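PDB 4CP6: choline binding protein PCPA from Streptococcus pneumoniae, which is a vaccine antigen of the choline-binding protein family, probably displayed on the pneumococcal cell wall through choline, with a leucine-rich repeat domain. Local coordinates for residues 23-27 against 38-42; 43-49 against 78-84; 227-231 against 242-246; 249-255 against 271-277. All blocks are in the same frame, centred on the assembly; numbering follows the deposited sequence.

Contact 1: residues 23-27 against 38-42; sequences NIKYK and VQVGN
Y26 sets its CG anti to its own carbonyl carbon (chi1 -58°), which lays the ring along the same sheet face as V40, while V40 holds CG2 anti to its backbone N and thereby sends that methyl toward both I24 and the ring. V40 CG2 lies 3.7 Å from I24 CG2 and 3.8 Å from Y26 CE2, so one branch serves two side chains of the facing strand. V38 CG2 meets the same ring farther back, 3.9 Å from Y26 CD2. On the other face K27 and Q39 run side by side and point the same way, K27 CB 3.7 Å from Q39 CG. The extended Q39 side chain carries NE2 to G41 O, 3.1 Å away, just past the end of its strand. The strands are antiparallel: K27 and Q39 form a hydrogen-bonded pair, with Y26 and V40 as the non-hydrogen-bonded pair beside it. G41 N still reaches K25 O at 2.7 Å, at backbone angles that suit glycine. K25 NZ is taken by Q20. The beta hairpin therefore has two unlike faces: an apolar one, where Y26 is covered by P61 and V73 and V40 by I60, V73 and F81, and one where lysine and glutamine stems pack while Q39 NE2 ties down G41 O and K27 NZ makes a weak bond to a water that N42 O also holds.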
loop_
_atom_site.group_PDB
_atom_site.type_symbol
_atom_site.label_atom_id
_atom_site.label_comp_id
_atom_site.label_asym_id
_atom_site.label_seq_id
_atom_site.Cartn_x
_atom_site.Cartn_y
_atom_site.Cartn_z
ATOM N N ASN A 23 10.449 37.155 4.840
ATOM C CA ASN A 23 11.129 36.067 4.132
ATOM C C ASN A 23 10.254 34.810 3.937
ATOM O O ASN A 23 10.749 33.672 3.931
ATOM C CB ASN A 23 12.483 35.742 4.762
ATOM C CG ASN A 23 13.513 36.797 4.426
ATOM O OD1 ASN A 23 14.135 36.788 3.358
ATOM N ND2 ASN A 23 13.663 37.775 5.292
ATOM N N ILE A 24 8.949 35.041 3.743
ATOM C CA ILE A 24 7.991 34.001 3.372
ATOM C C ILE A 24 7.312 34.540 2.111
ATOM O O ILE A 24 6.783 35.665 2.123
ATOM C CB ILE A 24 6.967 33.645 4.483
ATOM C CG1 ILE A 24 7.681 33.082 5.743
ATOM C CG2 ILE A 24 5.912 32.635 3.957
ATOM C CD1 ILE A 24 6.779 32.753 6.969
ATOM N N LYS A 25 7.284 33.737 1.044
ATOM C CA LYS A 25 6.600 34.109 -0.183
ATOM C C LYS A 25 5.183 33.558 -0.156
ATOM O O LYS A 25 4.972 32.427 0.308
ATOM C CB LYS A 25 7.330 33.553 -1.411
ATOM C CG LYS A 25 8.665 34.235 -1.651
ATOM C CD LYS A 25 9.428 33.578 -2.798
ATOM C CE LYS A 25 10.712 34.305 -3.151
ATOM N NZ LYS A 25 11.694 34.261 -2.029
ATOM N N TYR A 26 4.235 34.337 -0.664
ATOM C CA TYR A 26 2.825 34.001 -0.802
ATOM C C TYR A 26 2.420 34.277 -2.240
ATOM O O TYR A 26 2.886 35.260 -2.832
ATOM C CB TYR A 26 1.962 34.863 0.122
ATOM C CG TYR A 26 2.328 34.730 1.576
ATOM C CD1 TYR A 26 3.320 35.528 2.140
ATOM C CD2 TYR A 26 1.658 33.835 2.403
ATOM C CE1 TYR A 26 3.638 35.437 3.490
ATOM C CE2 TYR A 26 1.992 33.710 3.750
ATOM C CZ TYR A 26 2.960 34.537 4.297
ATOM O OH TYR A 26 3.282 34.408 5.630
ATOM N N LYS A 27 1.553 33.438 -2.816
ATOM C CA LYS A 27 1.118 33.663 -4.181
ATOM C C LYS A 27 -0.384 33.876 -4.202
ATOM O O LYS A 27 -1.109 33.096 -3.608
ATOM C CB LYS A 27 1.557 32.479 -5.073
ATOM C CG LYS A 27 1.196 32.621 -6.537
ATOM C CD LYS A 27 1.789 31.492 -7.344
ATOM C CE LYS A 27 1.366 31.580 -8.785
ATOM N NZ LYS A 27 2.194 30.693 -9.646
ATOM N N VAL A 38 -4.431 33.882 -0.575
ATOM C CA VAL A 38 -3.107 33.460 -1.004
ATOM C C VAL A 38 -2.797 32.025 -0.573
ATOM O O VAL A 38 -3.363 31.524 0.401
ATOM C CB VAL A 38 -1.958 34.374 -0.444
ATOM C CG1 VAL A 38 -1.948 35.752 -1.091
ATOM C CG2 VAL A 38 -1.981 34.484 1.082
ATOM N N GLN A 39 -1.864 31.391 -1.285
ATOM C CA GLN A 39 -1.206 30.184 -0.827
ATOM C C GLN A 39 0.099 30.646 -0.170
ATOM O O GLN A 39 0.714 31.647 -0.601
ATOM C CB GLN A 39 -0.892 29.190 -1.959
ATOM C CG GLN A 39 0.064 29.747 -3.022
ATOM C CD GLN A 39 0.266 28.761 -4.142
ATOM O OE1 GLN A 39 -0.678 28.134 -4.625
ATOM N NE2 GLN A 39 1.504 28.639 -4.594
ATOM N N VAL A 40 0.524 29.947 0.892
ATOM C CA VAL A 40 1.810 30.165 1.539
ATOM C C VAL A 40 2.813 29.300 0.786
ATOM O O VAL A 40 2.618 28.082 0.658
ATOM C CB VAL A 40 1.814 29.964 3.080
ATOM C CG1 VAL A 40 1.234 28.604 3.487
ATOM C CG2 VAL A 40 3.209 30.161 3.666
ATOM N N GLY A 41 3.812 29.954 0.208
ATOM C CA GLY A 41 4.848 29.333 -0.606
ATOM C C GLY A 41 4.592 29.650 -2.067
ATOM O O GLY A 41 3.437 29.808 -2.483
ATOM N N ASN A 42 5.679 29.756 -2.871
ATOM C CA ASN A 42 5.515 30.039 -4.304
ATOM C C ASN A 42 5.135 28.797 -5.117
ATOM O O ASN A 42 4.873 28.921 -6.312
ATOM C CB ASN A 42 6.808 30.703 -4.874
ATOM C CG ASN A 42 8.045 29.828 -4.784
ATOM O OD1 ASN A 42 7.984 28.620 -4.502
ATOM N ND2 ASN A 42 9.213 30.407 -5.026
HETATM O O HOH W 1 5.464 30.583 -8.462
#

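Contact 2: residues 43-49 against 78-84; sequences GVTPVEF and SQAFSYY
The F49 and F81 rings meet at their edges, F49 CZ and F81 CD1 3.7 Å apart and each near the other ring's plane; the side chains cross at about a right angle. One face of the F49 ring carries V47 CG1, offset toward the rim, and V47 CG2 reaches F81 CE1 at 3.8 Å. The third ring, Y84, receives P46 CG at its edge, 4.1 Å from CD2, and its hydroxyl donates to Q79 OE1 at 2.6 Å, with the amide oxygen in the plane of the ring. Q79 can offer this oxygen because its chain bends at chi2 (-66°), which carries the amide away from 43-49 while CB and CG stay against V44 O. P46 CB also packs on Q79 O, the carbonyl to which S82 N donates in closing the type I turn 79-82. The direct hydrogen bond between the segments is V47 N to A80 O, 2.8 Å and nearly straight at 168°. Water 2 adds a bridge, accepting from G43 N and donating to T45 O and S78 O. Around these groups, F49 also meets F58 and Y94 edge-to-face, and Y84 stacks on H113. Two irregular loops are thus joined without strand pairing: across the segments one direct backbone bond and bridging water link the main chains, Q79, F81 and Y83 bond onward to K110, G111 and H113, and proline, valine and aromatic groups supply the apolar packing.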
loop_
_atom_site.group_PDB
_atom_site.type_symbol
_atom_site.label_atom_id
_atom_site.label_comp_id
_atom_site.label_asym_id
_atom_site.label_seq_id
_atom_site.Cartn_x
_atom_site.Cartn_y
_atom_site.Cartn_z
ATOM N N GLY A 43 5.105 27.619 -4.465
ATOM C CA GLY A 43 4.736 26.349 -5.096
ATOM C C GLY A 43 5.893 25.621 -5.760
ATOM O O GLY A 43 5.688 24.579 -6.406
ATOM N N VAL A 44 7.101 26.180 -5.622
ATOM C CA VAL A 44 8.323 25.661 -6.250
ATOM C C VAL A 44 9.386 25.361 -5.195
ATOM O O VAL A 44 9.945 24.256 -5.165
ATOM C CB VAL A 44 8.865 26.657 -7.334
ATOM C CG1 VAL A 44 10.113 26.098 -8.027
ATOM C CG2 VAL A 44 7.785 27.022 -8.366
ATOM N N THR A 45 9.690 26.354 -4.341
ATOM C CA THR A 45 10.721 26.181 -3.335
ATOM C C THR A 45 10.151 26.217 -1.915
ATOM O O THR A 45 9.136 26.884 -1.648
ATOM C CB THR A 45 11.825 27.261 -3.493
ATOM O OG1 THR A 45 11.215 28.541 -3.449
ATOM C CG2 THR A 45 12.638 27.085 -4.794
ATOM N N PRO A 46 10.875 25.588 -0.981
ATOM C CA PRO A 46 10.423 25.592 0.403
ATOM C C PRO A 46 10.722 26.906 1.096
ATOM O O PRO A 46 11.692 27.616 0.774
ATOM C CB PRO A 46 11.263 24.481 1.054
ATOM C CG PRO A 46 11.884 23.707 -0.076
ATOM C CD PRO A 46 12.069 24.729 -1.143
ATOM N N VAL A 47 9.930 27.204 2.093
ATOM C CA VAL A 47 10.177 28.297 3.010
ATOM C C VAL A 47 11.501 27.967 3.722
ATOM O O VAL A 47 11.742 26.824 4.154
ATOM C CB VAL A 47 9.038 28.395 4.051
ATOM C CG1 VAL A 47 9.422 29.297 5.245
ATOM C CG2 VAL A 47 7.746 28.846 3.391
ATOM N N GLU A 48 12.383 28.976 3.793
ATOM C CA GLU A 48 13.654 28.839 4.483
ATOM C C GLU A 48 13.506 29.414 5.890
ATOM O O GLU A 48 13.111 30.569 6.039
ATOM C CB GLU A 48 14.709 29.622 3.718
ATOM C CG GLU A 48 16.088 29.499 4.325
ATOM C CD GLU A 48 17.140 30.066 3.402
ATOM O OE1 GLU A 48 17.455 29.399 2.390
ATOM O OE2 GLU A 48 17.612 31.196 3.661
ATOM N N PHE A 49 13.849 28.628 6.907
ATOM C CA PHE A 49 13.750 29.020 8.298
ATOM C C PHE A 49 15.061 29.604 8.791
ATOM O O PHE A 49 16.125 29.280 8.263
ATOM C CB PHE A 49 13.336 27.814 9.172
ATOM C CG PHE A 49 11.927 27.338 8.876
ATOM C CD1 PHE A 49 10.832 27.966 9.455
ATOM C CD2 PHE A 49 11.698 26.308 7.970
ATOM C CE1 PHE A 49 9.530 27.544 9.171
ATOM C CE2 PHE A 49 10.395 25.892 7.678
ATOM C CZ PHE A 49 9.319 26.507 8.288
ATOM N N SER A 78 2.539 23.587 -2.809
ATOM C CA SER A 78 3.443 22.471 -2.974
ATOM C C SER A 78 4.862 22.912 -2.557
ATOM O O SER A 78 5.307 24.029 -2.899
ATOM C CB SER A 78 3.490 22.026 -4.426
ATOM O OG SER A 78 2.205 21.558 -4.781
ATOM N N GLN A 79 5.585 22.035 -1.840
ATOM C CA GLN A 79 6.955 22.248 -1.363
ATOM C C GLN A 79 7.087 23.312 -0.279
ATOM O O GLN A 79 8.177 23.442 0.258
ATOM C CB GLN A 79 7.919 22.609 -2.537
ATOM C CG GLN A 79 7.792 21.736 -3.799
ATOM C CD GLN A 79 8.205 20.300 -3.599
ATOM O OE1 GLN A 79 8.922 19.952 -2.650
ATOM N NE2 GLN A 79 7.708 19.420 -4.444
ATOM N N ALA A 80 6.007 24.037 0.091
ATOM C CA ALA A 80 6.189 25.161 1.031
ATOM C C ALA A 80 6.871 24.792 2.330
ATOM O O ALA A 80 7.771 25.517 2.788
ATOM C CB ALA A 80 4.861 25.844 1.309
ATOM N N PHE A 81 6.455 23.676 2.938
ATOM C CA PHE A 81 7.061 23.243 4.185
ATOM C C PHE A 81 7.765 21.904 4.011
ATOM O O PHE A 81 7.827 21.069 4.922
ATOM C CB PHE A 81 6.071 23.295 5.350
ATOM C CG PHE A 81 5.604 24.712 5.566
ATOM C CD1 PHE A 81 6.484 25.692 6.053
ATOM C CD2 PHE A 81 4.316 25.092 5.240
ATOM C CE1 PHE A 81 6.068 27.011 6.218
ATOM C CE2 PHE A 81 3.905 26.425 5.388
ATOM C CZ PHE A 81 4.787 27.379 5.873
ATOM N N SER A 82 8.324 21.705 2.815
ATOM C CA SER A 82 9.084 20.498 2.595
ATOM C C SER A 82 10.483 20.652 3.183
ATOM O O SER A 82 11.011 21.781 3.300
ATOM C CB SER A 82 9.177 20.163 1.113
ATOM O OG SER A 82 9.854 21.214 0.454
ATOM N N TYR A 83 11.077 19.538 3.528
ATOM C CA TYR A 83 12.425 19.508 4.052
ATOM C C TYR A 83 13.232 18.753 3.046
ATOM O O TYR A 83 12.914 17.598 2.711
ATOM C CB TYR A 83 12.509 18.845 5.445
ATOM C CG TYR A 83 13.948 18.606 5.844
ATOM C CD1 TYR A 83 14.707 19.625 6.425
ATOM C CD2 TYR A 83 14.621 17.454 5.430
ATOM C CE1 TYR A 83 16.063 19.444 6.709
ATOM C CE2 TYR A 83 15.996 17.298 5.634
ATOM C CZ TYR A 83 16.710 18.293 6.284
ATOM O OH TYR A 83 18.061 18.118 6.520
ATOM N N TYR A 84 14.302 19.406 2.593
ATOM C CA TYR A 84 15.290 18.824 1.700
ATOM C C TYR A 84 16.681 19.138 2.186
ATOM O O TYR A 84 16.972 20.269 2.576
ATOM C CB TYR A 84 15.155 19.354 0.271
ATOM C CG TYR A 84 13.889 18.915 -0.405
ATOM C CD1 TYR A 84 13.796 17.659 -1.002
ATOM C CD2 TYR A 84 12.824 19.791 -0.559
ATOM C CE1 TYR A 84 12.629 17.255 -1.650
ATOM C CE2 TYR A 84 11.667 19.412 -1.226
ATOM C CZ TYR A 84 11.564 18.137 -1.755
ATOM O OH TYR A 84 10.406 17.777 -2.390
HETATM O O HOH W 2 6.328 26.542 -2.109
HETATM O O HOH W 3 10.286 24.215 4.696
#

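Contact 3: residues 227-231 against 242-246; sequences VDGVL and YPSQK
V230 and Y242 bring their CA atoms to 4.9 Å where strand 230-233 faces the chain just beyond strand 238-241, with a type I' turn, 227-230, in the first segment and a type I turn, 243-246, in the second. K246 spans the gap between these turns. Its chain stays extended from CG, anti to the backbone N (chi1 171°), as far as CE and bends at the last torsion, which brings NZ to D228 O at 3.0 Å. The ammonium lies in the carbonyl plane and uses a lone pair of that oxygen. NZ also forms a salt bridge with D248, so the lysine ties the D228 backbone and a nearby carboxylate together; the D228 carboxylate itself stays farther off. On the way, the lysine stem crosses V230 at about a right angle, CE 3.7 Å from V230 CG2. The same methyl meets the Y242 ring obliquely, 3.6 Å from CD2, so it touches both the ring and the lysine stem. P243 meets the type I' turn through its ring, CG 3.1 Å from G229 O, a tight contact with the carbonyl. D228 and G229 both have positive phi, as a type I' turn requires. Within the fold, V230 also rests on L239 of strand 238-241, and L231 continues the antiparallel pairing with I240 and Y241. Beyond Y242, whose ring stacks on F265 and meets Y251 edge-to-face, the chain passes to strand 250-252.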
loop_
_atom_site.group_PDB
_atom_site.type_symbol
_atom_site.label_atom_id
_atom_site.label_comp_id
_atom_site.label_asym_id
_atom_site.label_seq_id
_atom_site.Cartn_x
_atom_site.Cartn_y
_atom_site.Cartn_z
ATOM N N VAL A 227 -13.297 -7.225 11.065
ATOM C CA VAL A 227 -13.577 -8.465 11.796
ATOM C C VAL A 227 -12.281 -8.951 12.413
ATOM O O VAL A 227 -11.355 -9.335 11.684
ATOM C CB VAL A 227 -14.221 -9.572 10.938
ATOM C CG1 VAL A 227 -14.564 -10.800 11.805
ATOM C CG2 VAL A 227 -15.459 -9.054 10.179
ATOM N N ASP A 228 -12.163 -8.872 13.744
ATOM C CA ASP A 228 -10.941 -9.301 14.435
ATOM C C ASP A 228 -9.707 -8.564 13.890
ATOM O O ASP A 228 -8.592 -9.104 13.831
ATOM C CB ASP A 228 -10.803 -10.841 14.425
ATOM C CG ASP A 228 -11.931 -11.535 15.177
ATOM O OD1 ASP A 228 -12.291 -11.060 16.279
ATOM O OD2 ASP A 228 -12.477 -12.523 14.647
ATOM N N GLY A 229 -9.935 -7.304 13.541
ATOM C CA GLY A 229 -8.894 -6.394 13.088
ATOM C C GLY A 229 -8.559 -6.487 11.611
ATOM O O GLY A 229 -7.714 -5.718 11.149
ATOM N N VAL A 230 -9.253 -7.359 10.875
ATOM C CA VAL A 230 -9.081 -7.562 9.421
ATOM C C VAL A 230 -10.070 -6.690 8.681
ATOM O O VAL A 230 -11.261 -6.714 9.001
ATOM C CB VAL A 230 -9.251 -9.052 9.033
ATOM C CG1 VAL A 230 -8.976 -9.267 7.547
ATOM C CG2 VAL A 230 -8.305 -9.925 9.857
ATOM N N LEU A 231 -9.586 -5.916 7.701
ATOM C CA LEU A 231 -10.427 -5.001 6.941
ATOM C C LEU A 231 -11.044 -5.666 5.720
ATOM O O LEU A 231 -10.324 -6.226 4.890
ATOM C CB LEU A 231 -9.595 -3.780 6.535
ATOM C CG LEU A 231 -10.283 -2.715 5.697
ATOM C CD1 LEU A 231 -11.364 -1.972 6.492
ATOM C CD2 LEU A 231 -9.246 -1.702 5.219
ATOM N N TYR A 242 -5.178 -7.661 5.784
ATOM C CA TYR A 242 -4.959 -8.469 6.970
ATOM C C TYR A 242 -3.727 -7.854 7.645
ATOM O O TYR A 242 -2.619 -7.905 7.079
ATOM C CB TYR A 242 -4.694 -9.897 6.547
ATOM C CG TYR A 242 -4.648 -10.852 7.726
ATOM C CD1 TYR A 242 -3.487 -11.005 8.480
ATOM C CD2 TYR A 242 -5.739 -11.660 8.033
ATOM C CE1 TYR A 242 -3.425 -11.917 9.533
ATOM C CE2 TYR A 242 -5.683 -12.580 9.078
ATOM C CZ TYR A 242 -4.535 -12.689 9.833
ATOM O OH TYR A 242 -4.478 -13.629 10.835
ATOM N N PRO A 243 -3.861 -7.251 8.843
ATOM C CA PRO A 243 -2.696 -6.576 9.452
ATOM C C PRO A 243 -1.472 -7.452 9.587
ATOM O O PRO A 243 -1.599 -8.575 10.060
ATOM C CB PRO A 243 -3.219 -6.087 10.802
ATOM C CG PRO A 243 -4.702 -5.881 10.535
ATOM C CD PRO A 243 -5.085 -7.054 9.636
ATOM N N SER A 244 -0.291 -6.945 9.178
ATOM C CA SER A 244 0.911 -7.762 9.177
ATOM C C SER A 244 1.269 -8.274 10.556
ATOM O O SER A 244 1.915 -9.335 10.669
ATOM C CB SER A 244 2.103 -7.021 8.572
ATOM O OG SER A 244 2.559 -5.950 9.390
ATOM N N GLN A 245 0.881 -7.511 11.617
ATOM C CA GLN A 245 1.283 -7.893 12.985
ATOM C C GLN A 245 0.162 -8.546 13.774
ATOM O O GLN A 245 0.330 -8.779 14.979
ATOM C CB GLN A 245 1.915 -6.715 13.761
ATOM C CG GLN A 245 3.032 -6.011 13.009
ATOM C CD GLN A 245 4.061 -6.970 12.468
ATOM O OE1 GLN A 245 4.082 -7.290 11.256
ATOM N NE2 GLN A 245 4.938 -7.437 13.337
ATOM N N LYS A 246 -0.946 -8.894 13.125
ATOM C CA LYS A 246 -2.045 -9.657 13.755
ATOM C C LYS A 246 -1.437 -11.052 14.060
ATOM O O LYS A 246 -0.894 -11.702 13.167
ATOM C CB LYS A 246 -3.238 -9.713 12.808
ATOM C CG LYS A 246 -4.321 -10.669 13.287
ATOM C CD LYS A 246 -5.580 -10.524 12.461
ATOM C CE LYS A 246 -6.563 -11.665 12.634
ATOM N NZ LYS A 246 -7.136 -11.713 13.989
#

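Contact 4: residues 249-255 against 271-277; sequences ESYKTPK and LKKLELN
E249 starts the pairing with its carbonyl, which accepts from both K272 N, at 2.8 Å, and K273 N; the second donor lies in the carbonyl plane, the first is tilted 33° from it. Its side chain runs alongside that of K272 in the same direction, with OE1 and NZ 4.1 Å apart, beyond a salt bridge. S250 is the first bridged residue of the parallel pair, in register with K273, and the side chains of both lie on the face shared by K252 and E275. Y251 points the opposite way: with CG anti to its backbone N (chi1 -176°), it lies beside L274, whose CD1 meets the ring edge in plane, 3.7 Å from CD2, while L271 CD1 packs on Y251 CB. Y251 N donates to K273 O, and Y251 O accepts from E275 N. K252 lays its stem along E275, CE 3.4 Å from OE1, and water 4 links that carboxylate oxygen to Y251 O. T253 N continues the ladder to E275 O. The T253 hydroxyl then donates to N277 OD1 at 2.6 Å, and CG2 touches L276 CD2 at 3.7 Å. As in a leucine-rich repeat, the parallel backbone ladder sets the strand spacing and apolar groups pack on one face, while the T253-N277 bond, with N277 ND2 held by T257 O, fixes the chain where the strands end.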
loop_
_atom_site.group_PDB
_atom_site.type_symbol
_atom_site.label_atom_id
_atom_site.label_comp_id
_atom_site.label_asym_id
_atom_site.label_seq_id
_atom_site.Cartn_x
_atom_site.Cartn_y
_atom_site.Cartn_z
ATOM N N GLU A 249 -1.940 -17.753 14.589
ATOM C CA GLU A 249 -1.169 -18.705 13.784
ATOM C C GLU A 249 -1.961 -19.279 12.631
ATOM O O GLU A 249 -1.370 -19.745 11.650
ATOM C CB GLU A 249 -0.586 -19.820 14.676
ATOM C CG GLU A 249 0.508 -19.314 15.594
ATOM C CD GLU A 249 1.290 -20.395 16.324
ATOM O OE1 GLU A 249 1.199 -21.578 15.926
ATOM O OE2 GLU A 249 2.038 -20.049 17.267
ATOM N N SER A 250 -3.297 -19.306 12.733
ATOM C CA SER A 250 -4.113 -19.870 11.667
ATOM C C SER A 250 -5.279 -18.932 11.407
ATOM O O SER A 250 -5.689 -18.180 12.296
ATOM C CB SER A 250 -4.632 -21.257 12.033
ATOM O OG SER A 250 -5.407 -21.152 13.216
ATOM N N TYR A 251 -5.813 -18.984 10.204
ATOM C CA TYR A 251 -6.923 -18.111 9.813
ATOM C C TYR A 251 -7.696 -18.751 8.713
ATOM O O TYR A 251 -7.116 -19.429 7.845
ATOM C CB TYR A 251 -6.379 -16.742 9.331
ATOM C CG TYR A 251 -7.443 -15.713 8.995
ATOM C CD1 TYR A 251 -8.153 -15.067 10.000
ATOM C CD2 TYR A 251 -7.696 -15.344 7.671
ATOM C CE1 TYR A 251 -9.126 -14.122 9.700
ATOM C CE2 TYR A 251 -8.660 -14.390 7.357
ATOM C CZ TYR A 251 -9.378 -13.793 8.380
ATOM O OH TYR A 251 -10.329 -12.858 8.102
ATOM N N LYS A 252 -9.028 -18.533 8.730
ATOM C CA LYS A 252 -9.917 -18.993 7.701
ATOM C C LYS A 252 -10.665 -17.780 7.147
ATOM O O LYS A 252 -11.301 -17.064 7.910
ATOM C CB LYS A 252 -10.949 -20.005 8.245
ATOM C CG LYS A 252 -10.314 -21.273 8.801
ATOM C CD LYS A 252 -11.374 -22.252 9.318
ATOM C CE LYS A 252 -10.750 -23.267 10.241
ATOM N NZ LYS A 252 -11.485 -23.335 11.531
ATOM N N THR A 253 -10.594 -17.536 5.832
ATOM C CA THR A 253 -11.366 -16.432 5.263
ATOM C C THR A 253 -12.858 -16.785 5.364
ATOM O O THR A 253 -13.265 -17.957 5.261
ATOM C CB THR A 253 -10.946 -16.154 3.820
ATOM O OG1 THR A 253 -11.069 -17.368 3.045
ATOM C CG2 THR A 253 -9.552 -15.600 3.730
ATOM N N PRO A 254 -13.714 -15.759 5.523
ATOM C CA PRO A 254 -15.163 -16.034 5.614
ATOM C C PRO A 254 -15.741 -16.558 4.318
ATOM O O PRO A 254 -15.182 -16.358 3.237
ATOM C CB PRO A 254 -15.769 -14.672 5.989
ATOM C CG PRO A 254 -14.740 -13.653 5.629
ATOM C CD PRO A 254 -13.389 -14.328 5.690
ATOM N N LYS A 255 -16.875 -17.281 4.417
ATOM C CA LYS A 255 -17.494 -17.909 3.264
ATOM C C LYS A 255 -17.886 -16.946 2.130
ATOM O O LYS A 255 -17.972 -17.371 0.982
ATOM C CB LYS A 255 -18.710 -18.761 3.693
ATOM C CG LYS A 255 -19.864 -17.957 4.305
ATOM C CD LYS A 255 -21.100 -18.842 4.477
ATOM C CE LYS A 255 -22.292 -18.052 4.950
ATOM N NZ LYS A 255 -23.486 -18.926 5.113
ATOM N N LEU A 271 1.160 -15.371 10.574
ATOM C CA LEU A 271 0.284 -16.415 10.082
ATOM C C LEU A 271 1.040 -17.627 9.524
ATOM O O LEU A 271 1.875 -17.464 8.640
ATOM C CB LEU A 271 -0.625 -15.784 9.003
ATOM C CG LEU A 271 -1.762 -16.615 8.481
ATOM C CD1 LEU A 271 -2.747 -17.004 9.606
ATOM C CD2 LEU A 271 -2.523 -15.868 7.401
ATOM N N LYS A 272 0.687 -18.844 9.982
ATOM C CA LYS A 272 1.307 -20.075 9.508
ATOM C C LYS A 272 0.391 -20.900 8.649
ATOM O O LYS A 272 0.874 -21.594 7.760
ATOM C CB LYS A 272 1.755 -20.955 10.708
ATOM C CG LYS A 272 2.823 -20.311 11.583
ATOM C CD LYS A 272 3.251 -21.250 12.745
ATOM C CE LYS A 272 4.486 -20.679 13.406
ATOM N NZ LYS A 272 5.013 -21.555 14.501
ATOM N N LYS A 273 -0.932 -20.882 8.900
ATOM C CA LYS A 273 -1.865 -21.701 8.149
ATOM C C LYS A 273 -3.034 -20.840 7.697
ATOM O O LYS A 273 -3.673 -20.188 8.530
ATOM C CB LYS A 273 -2.342 -22.876 9.032
ATOM C CG LYS A 273 -3.379 -23.783 8.369
ATOM C CD LYS A 273 -3.709 -24.984 9.246
ATOM C CE LYS A 273 -4.841 -25.784 8.644
ATOM N NZ LYS A 273 -5.265 -26.896 9.530
ATOM N N LEU A 274 -3.293 -20.830 6.398
ATOM C CA LEU A 274 -4.377 -20.029 5.841
ATOM C C LEU A 274 -5.286 -20.921 5.046
ATOM O O LEU A 274 -4.832 -21.647 4.143
ATOM C CB LEU A 274 -3.791 -18.925 4.968
ATOM C CG LEU A 274 -4.779 -18.039 4.217
ATOM C CD1 LEU A 274 -5.751 -17.308 5.195
ATOM C CD2 LEU A 274 -4.027 -17.014 3.413
ATOM N N GLU A 275 -6.574 -20.922 5.402
ATOM C CA GLU A 275 -7.541 -21.692 4.642
ATOM C C GLU A 275 -8.435 -20.751 3.887
ATOM O O GLU A 275 -9.116 -19.943 4.530
ATOM C CB GLU A 275 -8.366 -22.628 5.525
ATOM C CG GLU A 275 -7.559 -23.839 5.941
ATOM C CD GLU A 275 -8.365 -24.766 6.812
ATOM O OE1 GLU A 275 -8.526 -24.446 8.010
ATOM O OE2 GLU A 275 -8.944 -25.732 6.265
ATOM N N LEU A 276 -8.383 -20.784 2.554
ATOM C CA LEU A 276 -9.264 -19.956 1.730
ATOM C C LEU A 276 -10.556 -20.701 1.518
ATOM O O LEU A 276 -10.620 -21.943 1.634
ATOM C CB LEU A 276 -8.614 -19.531 0.418
ATOM C CG LEU A 276 -7.280 -18.794 0.585
ATOM C CD1 LEU A 276 -6.707 -18.407 -0.744
ATOM C CD2 LEU A 276 -7.424 -17.540 1.430
ATOM N N ASN A 277 -11.618 -19.943 1.273
ATOM C CA ASN A 277 -12.942 -20.532 1.182
ATOM C C ASN A 277 -13.399 -20.825 -0.243
ATOM O O ASN A 277 -13.081 -20.077 -1.176
ATOM C CB ASN A 277 -13.946 -19.521 1.745
ATOM C CG ASN A 277 -13.873 -18.172 1.041
ATOM O OD1 ASN A 277 -12.887 -17.435 1.150
ATOM N ND2 ASN A 277 -14.842 -17.834 0.208
HETATM O O HOH W 4 -6.849 -22.302 8.952
HETATM O O HOH W 5 -12.004 -20.324 4.499
#

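Overall arrangement
Contacts 1 and 2 lie at the N-terminal end and touch, V40 packing on A80 and F81; contact 2 begins directly where contact 1 stops, at 42-43. Contacts 3 and 4, on the opposite side of the chain's centre, also touch, through Y242 and V230 against Y251, and 242-246 leads into strand 250-252 of contact 4. The centres of contacts 1 and 4 stand 53 Å apart. Contacts 1 and 3 are largely buried, 2 and 4 partly exposed. Contact 1 is antiparallel strand pairing and contact 4 parallel; contact 2 joins loops through aromatic packing and water, contact 3 two turns by a lysine over V230, Y242 and proline packing. Charged side chains are most prominent in contact 4, on one sheet face and at its start.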